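Local coordinates for protein glycosyltransferase (Streptomyces viridochromogenes, PDB 2IUY) that acts as a retaining family GT4 glycosyltransferase of avilamycin A biosynthesis, binding UDP and probably transferring a sugar from a nucleotide donor, at residues 163-168 and 187-192; 128-133 and 251-256; 142-147 and 325-330. All coordinates share one frame; numbering follows the deposited sequence.

Contact 1. Residues 163-168 and 187-192; sequences DFLLFM and CGRRLV
Leu165 and Leu166 pair in parallel register with Leu191 and Val192, and three backbone bonds establish it: Leu165 N to Arg190 O, Val192 N to Leu165 O, and Phe167 N to Val192 O, the last 2.8 Å long. Packing is close on both faces. Leu191 has CG anti to the backbone N (chi1 177°), which carries CD1 toward the neighbouring strand, on the face of Leu165, to 3.9 Å from Phe167 CB; Leu165 and Leu191 both also rest on Ala184 of helix 177-187. On the other face Val192 CG2 approaches Phe164 CD1 obliquely at 3.7 Å, and Leu228 of helix 222-231 packs against the same phenyl ring.

Toward Asp163 the contact opens to solvent and turns polar. The bent Arg189 chain delivers NH1 to Asp163 O at 2.9 Å, with the acceptor in the guanidinium plane and a fairly straight N-H...O angle of 163°. The salt bridge from Arg189 NH1 to Asp163 OD1, 3.3 Å, includes only a weak, bent hydrogen bond. Water 1 accepts from Arg190 N and donates a weak bond to Asp163 O. A Schellman motif at Gly188 ends helix 177-187; strand 165-168, that helix and strand 191-194 form a beta-alpha-beta crossover of a Rossmann-like GT-B domain.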
loop_
_atom_site.group_PDB
_atom_site.type_symbol
_atom_site.label_atom_id
_atom_site.label_comp_id
_atom_site.label_asym_id
_atom_site.label_seq_id
_atom_site.Cartn_x
_atom_site.Cartn_y
_atom_site.Cartn_z
ATOM N N ASP A 163 12.946 16.764 12.460
ATOM C CA ASP A 163 14.275 16.180 12.280
ATOM C C ASP A 163 14.227 14.689 12.351
ATOM O O ASP A 163 15.227 14.040 12.075
ATOM C CB ASP A 163 15.254 16.730 13.314
ATOM C CG ASP A 163 15.832 18.092 12.901
ATOM O OD1 ASP A 163 16.257 18.227 11.714
ATOM O OD2 ASP A 163 15.869 19.015 13.757
ATOM N N PHE A 164 13.061 14.148 12.717
ATOM C CA PHE A 164 12.909 12.700 12.948
ATOM C C PHE A 164 12.822 11.931 11.611
ATOM O O PHE A 164 12.281 12.465 10.629
ATOM C CB PHE A 164 11.727 12.407 13.888
ATOM C CG PHE A 164 10.334 12.665 13.276
ATOM C CD1 PHE A 164 9.690 11.693 12.476
ATOM C CD2 PHE A 164 9.666 13.869 13.519
ATOM C CE1 PHE A 164 8.433 11.924 11.936
ATOM C CE2 PHE A 164 8.419 14.110 12.964
ATOM C CZ PHE A 164 7.803 13.143 12.161
ATOM N N LEU A 165 13.372 10.708 11.581
ATOM C CA LEU A 165 13.104 9.730 10.483
ATOM C C LEU A 165 11.828 8.946 10.846
ATOM O O LEU A 165 11.378 9.023 11.990
ATOM C CB LEU A 165 14.288 8.812 10.236
ATOM C CG LEU A 165 15.642 9.510 9.959
ATOM C CD1 LEU A 165 16.803 8.513 9.623
ATOM C CD2 LEU A 165 15.510 10.571 8.866
ATOM N N LEU A 166 11.199 8.277 9.893
ATOM C CA LEU A 166 9.873 7.727 10.169
ATOM C C LEU A 166 9.752 6.329 9.618
ATOM O O LEU A 166 10.034 6.111 8.441
ATOM C CB LEU A 166 8.747 8.581 9.581
ATOM C CG LEU A 166 7.325 8.001 9.709
ATOM C CD1 LEU A 166 6.818 7.999 11.156
ATOM C CD2 LEU A 166 6.333 8.804 8.832
ATOM N N PHE A 167 9.335 5.393 10.482
ATOM C CA PHE A 167 9.012 4.075 10.024
ATOM C C PHE A 167 7.505 3.913 10.225
ATOM O O PHE A 167 7.007 4.152 11.311
ATOM C CB PHE A 167 9.818 3.006 10.796
ATOM C CG PHE A 167 9.384 1.610 10.508
ATOM C CD1 PHE A 167 10.082 0.821 9.580
ATOM C CD2 PHE A 167 8.258 1.060 11.166
ATOM C CE1 PHE A 167 9.643 -0.512 9.299
ATOM C CE2 PHE A 167 7.830 -0.247 10.889
ATOM C CZ PHE A 167 8.547 -1.027 9.947
HETATM N N MSE A 168 6.795 3.514 9.174
HETATM C CA MSE A 168 5.358 3.410 9.247
HETATM C C MSE A 168 4.872 2.092 8.665
HETATM O O MSE A 168 4.845 1.902 7.432
HETATM C CB MSE A 168 4.678 4.626 8.570
HETATM C CG MSE A 168 3.175 4.523 8.697
HETATM SE SE MSE A 168 2.289 6.095 8.102
HETATM C CE MSE A 168 2.560 7.172 9.705
ATOM N N CYS A 187 22.776 7.628 11.485
ATOM C CA CYS A 187 22.631 8.995 11.008
ATOM C C CYS A 187 22.636 9.985 12.155
ATOM O O CYS A 187 22.711 11.174 11.892
ATOM C CB CYS A 187 21.293 9.160 10.225
ATOM S SG CYS A 187 21.247 8.357 8.623
ATOM N N GLY A 188 22.534 9.497 13.400
ATOM C CA GLY A 188 22.400 10.325 14.592
ATOM C C GLY A 188 20.975 10.870 14.731
ATOM O O GLY A 188 20.732 11.963 15.356
ATOM N N ARG A 189 20.007 10.139 14.151
ATOM C CA ARG A 189 18.634 10.624 14.179
ATOM C C ARG A 189 17.684 9.826 15.025
ATOM O O ARG A 189 17.929 8.666 15.349
ATOM C CB ARG A 189 18.065 10.786 12.780
ATOM C CG ARG A 189 18.887 11.643 11.897
ATOM C CD ARG A 189 18.057 12.671 11.257
ATOM N NE ARG A 189 18.908 13.588 10.508
ATOM C CZ ARG A 189 18.566 14.826 10.191
ATOM N NH1 ARG A 189 17.379 15.292 10.563
ATOM N NH2 ARG A 189 19.413 15.594 9.511
ATOM N N ARG A 190 16.579 10.479 15.377
ATOM C CA ARG A 190 15.443 9.800 15.966
ATOM C C ARG A 190 14.640 9.061 14.873
ATOM O O ARG A 190 14.627 9.459 13.719
ATOM C CB ARG A 190 14.597 10.804 16.750
ATOM C CG ARG A 190 15.419 11.518 17.826
ATOM C CD ARG A 190 16.075 10.500 18.827
ATOM N NE ARG A 190 17.266 11.076 19.466
ATOM C CZ ARG A 190 18.538 10.765 19.178
ATOM N NH1 ARG A 190 18.832 9.843 18.269
ATOM N NH2 ARG A 190 19.535 11.376 19.821
ATOM N N LEU A 191 14.071 7.930 15.256
ATOM C CA LEU A 191 13.176 7.156 14.452
ATOM C C LEU A 191 11.861 6.986 15.224
ATOM O O LEU A 191 11.799 6.283 16.249
ATOM C CB LEU A 191 13.773 5.786 14.134
ATOM C CG LEU A 191 12.853 4.854 13.325
ATOM C CD1 LEU A 191 12.768 5.310 11.885
ATOM C CD2 LEU A 191 13.356 3.408 13.417
ATOM N N VAL A 192 10.815 7.630 14.697
ATOM C CA VAL A 192 9.451 7.322 15.086
ATOM C C VAL A 192 8.992 5.996 14.465
ATOM O O VAL A 192 9.079 5.792 13.245
ATOM C CB VAL A 192 8.516 8.489 14.716
ATOM C CG1 VAL A 192 7.085 8.155 15.037
ATOM C CG2 VAL A 192 8.945 9.720 15.485
HETATM O O HOH W 1 16.312 13.421 14.527
#

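Contact 2. Residues 128-133 and 251-256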
loop_
_atom_site.group_PDB
_atom_site.type_symbol
_atom_site.label_atom_id
_atom_site.label_comp_id
_atom_site.label_asym_id
_atom_site.label_seq_id
_atom_site.Cartn_x
_atom_site.Cartn_y
_atom_site.Cartn_z
ATOM N N ARG A 128 6.971 -5.497 -10.998
ATOM C CA ARG A 128 7.644 -6.601 -11.724
ATOM C C ARG A 128 8.226 -7.679 -10.792
ATOM O O ARG A 128 8.123 -8.838 -11.100
ATOM C CB ARG A 128 8.793 -6.071 -12.605
ATOM C CG ARG A 128 8.345 -5.267 -13.838
ATOM C CD ARG A 128 9.592 -4.801 -14.705
ATOM N NE ARG A 128 10.159 -3.502 -14.287
ATOM C CZ ARG A 128 11.325 -3.314 -13.641
ATOM N NH1 ARG A 128 12.108 -4.348 -13.265
ATOM N NH2 ARG A 128 11.718 -2.072 -13.348
ATOM N N ALA A 129 8.875 -7.283 -9.691
ATOM C CA ALA A 129 9.464 -8.247 -8.731
ATOM C C ALA A 129 8.380 -9.136 -8.159
ATOM O O ALA A 129 8.514 -10.340 -8.156
ATOM C CB ALA A 129 10.196 -7.528 -7.623
ATOM N N GLN A 130 7.252 -8.549 -7.761
ATOM C CA GLN A 130 6.120 -9.353 -7.285
ATOM C C GLN A 130 5.586 -10.270 -8.388
ATOM O O GLN A 130 5.418 -11.463 -8.172
ATOM C CB GLN A 130 5.004 -8.455 -6.785
ATOM C CG GLN A 130 3.897 -9.171 -6.087
ATOM C CD GLN A 130 2.588 -8.441 -6.196
ATOM O OE1 GLN A 130 2.444 -7.565 -7.041
ATOM N NE2 GLN A 130 1.616 -8.799 -5.355
ATOM N N ARG A 131 5.275 -9.712 -9.556
ATOM C CA ARG A 131 4.776 -10.541 -10.664
ATOM C C ARG A 131 5.665 -11.795 -10.902
ATOM O O ARG A 131 5.156 -12.918 -11.018
ATOM C CB ARG A 131 4.636 -9.735 -11.965
ATOM C CG ARG A 131 4.104 -10.637 -13.143
ATOM C CD ARG A 131 3.906 -9.870 -14.438
ATOM N NE ARG A 131 5.189 -9.330 -14.870
ATOM C CZ ARG A 131 5.368 -8.582 -15.950
ATOM N NH1 ARG A 131 4.324 -8.246 -16.734
ATOM N NH2 ARG A 131 6.598 -8.142 -16.224
ATOM N N ALA A 132 6.970 -11.594 -10.992
ATOM C CA ALA A 132 7.965 -12.671 -11.149
ATOM C C ALA A 132 7.906 -13.732 -9.995
ATOM O O ALA A 132 7.855 -14.951 -10.229
ATOM C CB ALA A 132 9.366 -12.014 -11.201
ATOM N N HIS A 133 7.930 -13.217 -8.758
ATOM C CA HIS A 133 7.918 -13.956 -7.552
ATOM C C HIS A 133 6.631 -14.789 -7.421
ATOM O O HIS A 133 6.636 -15.935 -6.888
ATOM C CB HIS A 133 8.044 -12.923 -6.405
ATOM C CG HIS A 133 8.144 -13.529 -5.044
ATOM N ND1 HIS A 133 9.286 -14.159 -4.592
ATOM C CD2 HIS A 133 7.241 -13.614 -4.037
ATOM C CE1 HIS A 133 9.079 -14.609 -3.369
ATOM N NE2 HIS A 133 7.845 -14.293 -3.011
ATOM N N CYS A 251 8.980 -10.790 -0.343
ATOM C CA CYS A 251 9.180 -9.933 -1.511
ATOM C C CYS A 251 8.111 -8.833 -1.437
ATOM O O CYS A 251 6.927 -9.112 -1.660
ATOM C CB CYS A 251 9.005 -10.771 -2.778
ATOM S SG CYS A 251 9.088 -9.896 -4.378
ATOM N N GLU A 252 8.510 -7.605 -1.076
ATOM C CA GLU A 252 7.524 -6.517 -0.791
ATOM C C GLU A 252 6.665 -6.338 -2.054
ATOM O O GLU A 252 7.212 -6.098 -3.103
ATOM C CB GLU A 252 8.230 -5.217 -0.384
ATOM C CG GLU A 252 7.291 -4.110 0.179
ATOM C CD GLU A 252 6.618 -4.539 1.443
ATOM O OE1 GLU A 252 7.305 -5.047 2.350
ATOM O OE2 GLU A 252 5.390 -4.422 1.548
ATOM N N PRO A 253 5.346 -6.613 -1.989
ATOM C CA PRO A 253 4.542 -6.456 -3.232
ATOM C C PRO A 253 4.466 -5.068 -3.889
ATOM O O PRO A 253 4.703 -4.965 -5.130
ATOM C CB PRO A 253 3.138 -6.959 -2.845
ATOM C CG PRO A 253 3.317 -7.707 -1.560
ATOM C CD PRO A 253 4.575 -7.225 -0.894
ATOM N N GLY A 254 4.169 -4.036 -3.080
ATOM C CA GLY A 254 3.915 -2.707 -3.577
ATOM C C GLY A 254 4.261 -1.525 -2.678
ATOM O O GLY A 254 4.451 -0.397 -3.187
ATOM N N ALA A 255 4.345 -1.752 -1.361
ATOM C CA ALA A 255 4.852 -0.746 -0.411
ATOM C C ALA A 255 4.157 0.611 -0.534
ATOM O O ALA A 255 4.718 1.594 -1.006
ATOM C CB ALA A 255 6.380 -0.579 -0.514
ATOM N N THR A 256 2.913 0.630 -0.115
ATOM C CA THR A 256 2.069 1.800 -0.179
ATOM C C THR A 256 2.744 3.011 0.516
ATOM O O THR A 256 2.618 4.138 0.063
ATOM C CB THR A 256 0.689 1.455 0.475
ATOM O OG1 THR A 256 -0.268 2.524 0.222
ATOM C CG2 THR A 256 0.854 1.241 1.967
#
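His133 and Cys251 meet through matching first torsions: CG of the histidine and SG of the cysteine each lie anti to their own backbone N (chi1 -176° and 176°). The imidazole thereby leaves the helix toward the loop and presents one face to Cys251 CB. That methylene sits 3.6 Å from the ring centroid and only 9° off the ring normal, a CH-pi contact centred on the ring. The sulfur lies more obliquely to the ring, and Cys251 SG comes within 3.8 Å of His133 CB. On the helix side Cys251 SG also approaches Ala129 CB at 4.2 Å and Ala129 O at 3.8 Å, so it nestles against the turn spanning Ala129 to His133.

The second meeting is between Gln130 and Pro253. The glutamine chain runs extended across the proline obliquely, bringing NE2 to 3.5 Å and CD to 3.7 Å from Pro253 CB. This is contact with carbon; the buried amide finds its polar partners elsewhere, NE2 donating to His111 O and OE1 accepting from Ser126 N, two bonds that limit its rotation. No hydrogen bond joins the two segments directly, although Ser127, just ahead of the helix, bonds Pro253 O.

Helix 128-133 follows strand 123-125, the edge of the N-terminal sheet, and its first backbone N-H groups meet the carboxylate of Glu278 in helix 276-279. The facing loop runs from strand 234-237 to helix 256-263, so the contact bridges the two sheet domains, on the loop that leads to Thr256, a residue seen to bind UDP.

Contact 3. Residues 142-147 and 325-330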
loop_
_atom_site.group_PDB
_atom_site.type_symbol
_atom_site.label_atom_id
_atom_site.label_comp_id
_atom_site.label_asym_id
_atom_site.label_seq_id
_atom_site.Cartn_x
_atom_site.Cartn_y
_atom_site.Cartn_z
ATOM N N VAL A 142 1.372 -4.930 -14.814
ATOM C CA VAL A 142 1.988 -4.445 -13.628
ATOM C C VAL A 142 1.517 -3.003 -13.478
ATOM O O VAL A 142 1.722 -2.164 -14.377
ATOM C CB VAL A 142 3.522 -4.567 -13.694
ATOM C CG1 VAL A 142 4.139 -3.775 -12.586
ATOM C CG2 VAL A 142 3.938 -6.031 -13.583
ATOM N N ILE A 143 0.818 -2.740 -12.375
ATOM C CA ILE A 143 0.239 -1.432 -12.168
ATOM C C ILE A 143 0.495 -1.085 -10.716
ATOM O O ILE A 143 -0.036 -1.743 -9.847
ATOM C CB ILE A 143 -1.314 -1.352 -12.519
ATOM C CG1 ILE A 143 -1.617 -1.713 -13.982
ATOM C CG2 ILE A 143 -1.815 0.038 -12.270
ATOM C CD1 ILE A 143 -3.138 -1.830 -14.275
ATOM N N PRO A 144 1.353 -0.078 -10.450
ATOM C CA PRO A 144 1.778 0.168 -9.063
ATOM C C PRO A 144 0.676 0.793 -8.224
ATOM O O PRO A 144 -0.410 1.148 -8.774
ATOM C CB PRO A 144 3.003 1.091 -9.252
ATOM C CG PRO A 144 2.706 1.851 -10.512
ATOM C CD PRO A 144 2.037 0.831 -11.406
ATOM N N ILE A 145 0.917 0.888 -6.906
ATOM C CA ILE A 145 -0.057 1.454 -5.957
ATOM C C ILE A 145 -0.295 2.941 -6.247
ATOM O O ILE A 145 0.668 3.712 -6.420
ATOM C CB ILE A 145 0.359 1.226 -4.496
ATOM C CG1 ILE A 145 0.357 -0.288 -4.143
ATOM C CG2 ILE A 145 -0.476 2.037 -3.566
ATOM C CD1 ILE A 145 1.075 -0.566 -2.813
ATOM N N PRO A 146 -1.587 3.331 -6.347
ATOM C CA PRO A 146 -1.986 4.709 -6.591
ATOM C C PRO A 146 -2.034 5.519 -5.303
ATOM O O PRO A 146 -2.185 4.968 -4.206
ATOM C CB PRO A 146 -3.421 4.555 -7.131
ATOM C CG PRO A 146 -3.970 3.374 -6.450
ATOM C CD PRO A 146 -2.757 2.430 -6.276
ATOM N N VAL A 147 -1.933 6.823 -5.465
ATOM C CA VAL A 147 -2.078 7.715 -4.375
ATOM C C VAL A 147 -2.888 8.941 -4.874
ATOM O O VAL A 147 -2.625 9.469 -5.952
ATOM C CB VAL A 147 -0.656 8.011 -3.770
ATOM C CG1 VAL A 147 0.240 8.931 -4.629
ATOM C CG2 VAL A 147 -0.761 8.348 -2.379
ATOM N N ALA A 325 -5.837 4.762 -12.014
ATOM C CA ALA A 325 -7.206 4.346 -12.306
ATOM C C ALA A 325 -7.444 4.140 -13.810
ATOM O O ALA A 325 -8.134 3.221 -14.198
ATOM C CB ALA A 325 -8.233 5.321 -11.705
ATOM N N GLU A 326 -6.917 5.015 -14.655
ATOM C CA GLU A 326 -7.158 4.871 -16.090
ATOM C C GLU A 326 -6.404 3.672 -16.634
ATOM O O GLU A 326 -6.890 2.978 -17.474
ATOM C CB GLU A 326 -6.936 6.204 -16.873
ATOM C CG GLU A 326 -5.511 6.662 -17.099
ATOM C CD GLU A 326 -5.416 8.108 -17.673
ATOM O OE1 GLU A 326 -6.492 8.733 -17.917
ATOM O OE2 GLU A 326 -4.266 8.616 -17.842
ATOM N N ARG A 327 -5.251 3.357 -16.063
ATOM C CA ARG A 327 -4.587 2.086 -16.349
ATOM C C ARG A 327 -5.421 0.851 -16.017
ATOM O O ARG A 327 -5.523 -0.071 -16.836
ATOM C CB ARG A 327 -3.172 2.018 -15.708
ATOM C CG ARG A 327 -2.216 2.904 -16.498
ATOM C CD ARG A 327 -0.967 3.142 -15.742
ATOM N NE ARG A 327 -0.146 1.920 -15.617
ATOM C CZ ARG A 327 1.091 1.934 -15.121
ATOM N NH1 ARG A 327 1.640 3.101 -14.735
ATOM N NH2 ARG A 327 1.785 0.800 -15.042
ATOM N N TYR A 328 -6.025 0.835 -14.848
ATOM C CA TYR A 328 -6.994 -0.225 -14.558
ATOM C C TYR A 328 -8.195 -0.327 -15.507
ATOM O O TYR A 328 -8.522 -1.418 -15.925
ATOM C CB TYR A 328 -7.484 -0.138 -13.112
ATOM C CG TYR A 328 -6.498 -0.732 -12.165
ATOM C CD1 TYR A 328 -6.241 -2.100 -12.200
ATOM C CD2 TYR A 328 -5.803 0.068 -11.236
ATOM C CE1 TYR A 328 -5.359 -2.684 -11.303
ATOM C CE2 TYR A 328 -4.899 -0.496 -10.347
ATOM C CZ TYR A 328 -4.702 -1.884 -10.390
ATOM O OH TYR A 328 -3.819 -2.488 -9.560
ATOM N N VAL A 329 -8.826 0.813 -15.839
ATOM C CA VAL A 329 -9.947 0.828 -16.775
ATOM C C VAL A 329 -9.547 0.221 -18.108
ATOM O O VAL A 329 -10.319 -0.542 -18.702
ATOM C CB VAL A 329 -10.521 2.267 -16.944
ATOM C CG1 VAL A 329 -11.609 2.333 -18.057
ATOM C CG2 VAL A 329 -11.094 2.779 -15.603
ATOM N N GLU A 330 -8.348 0.544 -18.578
ATOM C CA GLU A 330 -7.820 -0.053 -19.806
ATOM C C GLU A 330 -7.843 -1.578 -19.692
ATOM O O GLU A 330 -8.251 -2.234 -20.635
ATOM C CB GLU A 330 -6.394 0.491 -20.126
ATOM C CG GLU A 330 -5.788 -0.009 -21.461
ATOM C CD GLU A 330 -4.291 0.306 -21.641
ATOM O OE1 GLU A 330 -3.623 0.807 -20.681
ATOM O OE2 GLU A 330 -3.777 0.031 -22.766
HETATM O O HOH W 2 -1.834 -4.169 -9.460
HETATM O O HOH W 3 -2.392 -0.853 -8.008
#
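Ile143 packs against Tyr328 and Arg327 with each of its branches, and can be traced outward from CB. That first carbon lies 4.0 Å from Tyr328 CZ. CG2 meets two partners: it stands over the tyrosine ring, 3.7 Å from Tyr328 CE2, and also over one face of the Arg327 guanidinium. The other branch has CG1 anti to the carbonyl carbon (chi1 -59°) and continues extended (chi2 172°), so the tip reaches the helix. There CD1 sits over the same tyrosine face as CG2, 3.9 Å from the Tyr328 ring centroid and 18° off its normal, a CH-pi contact; it is also 4.1 Å from Arg327 CB.

Arg327, bent at its third torsion, reaches across the loop. Its NH2 makes a weak hydrogen bond of 3.0 Å to Val142 O, close to the guanidinium plane, and lies 3.6 Å from Pro144 CD. The phenol of Tyr328 is joined to the loop through water: its OH is 2.6 Å from water 2, which donates to Ile143 O, and 2.7 Å from water 3, which donates to Pro144 O. Ser110 OG is a further hydrogen-bond partner of that hydroxyl.

The ring's contacts with His89 and Leu39 seat helix 321-336 on the N-terminal domain, and the backbone bond between Ile143 and Tyr125 ties the loop to the same domain. A C-terminal helix that returns to the first domain, next to the chain linking the two, is characteristic of the GT-B fold.

Contact 1 lies within the C-terminal sheet, its centre about 21 Å from the centre of the chain, whereas contacts 2 and 3 sit nearer the middle, where the two domains meet. Its coherence comes from a backbone ladder with apolar faces and a solvent-side ion pair. Contact 2, the buried one, has no direct hydrogen bond across its segments and relies on CH-pi and carbon packing; contact 3, partly buried, combines an isoleucine-on-tyrosine contact with water bridges and one weak bond. Contacts 2 and 3 touch, Ile145 CD1 lying 3.3 Å from Gly254 C, and their segments alternate along the chain. Contact 1 is nested inside both loops and touches neither.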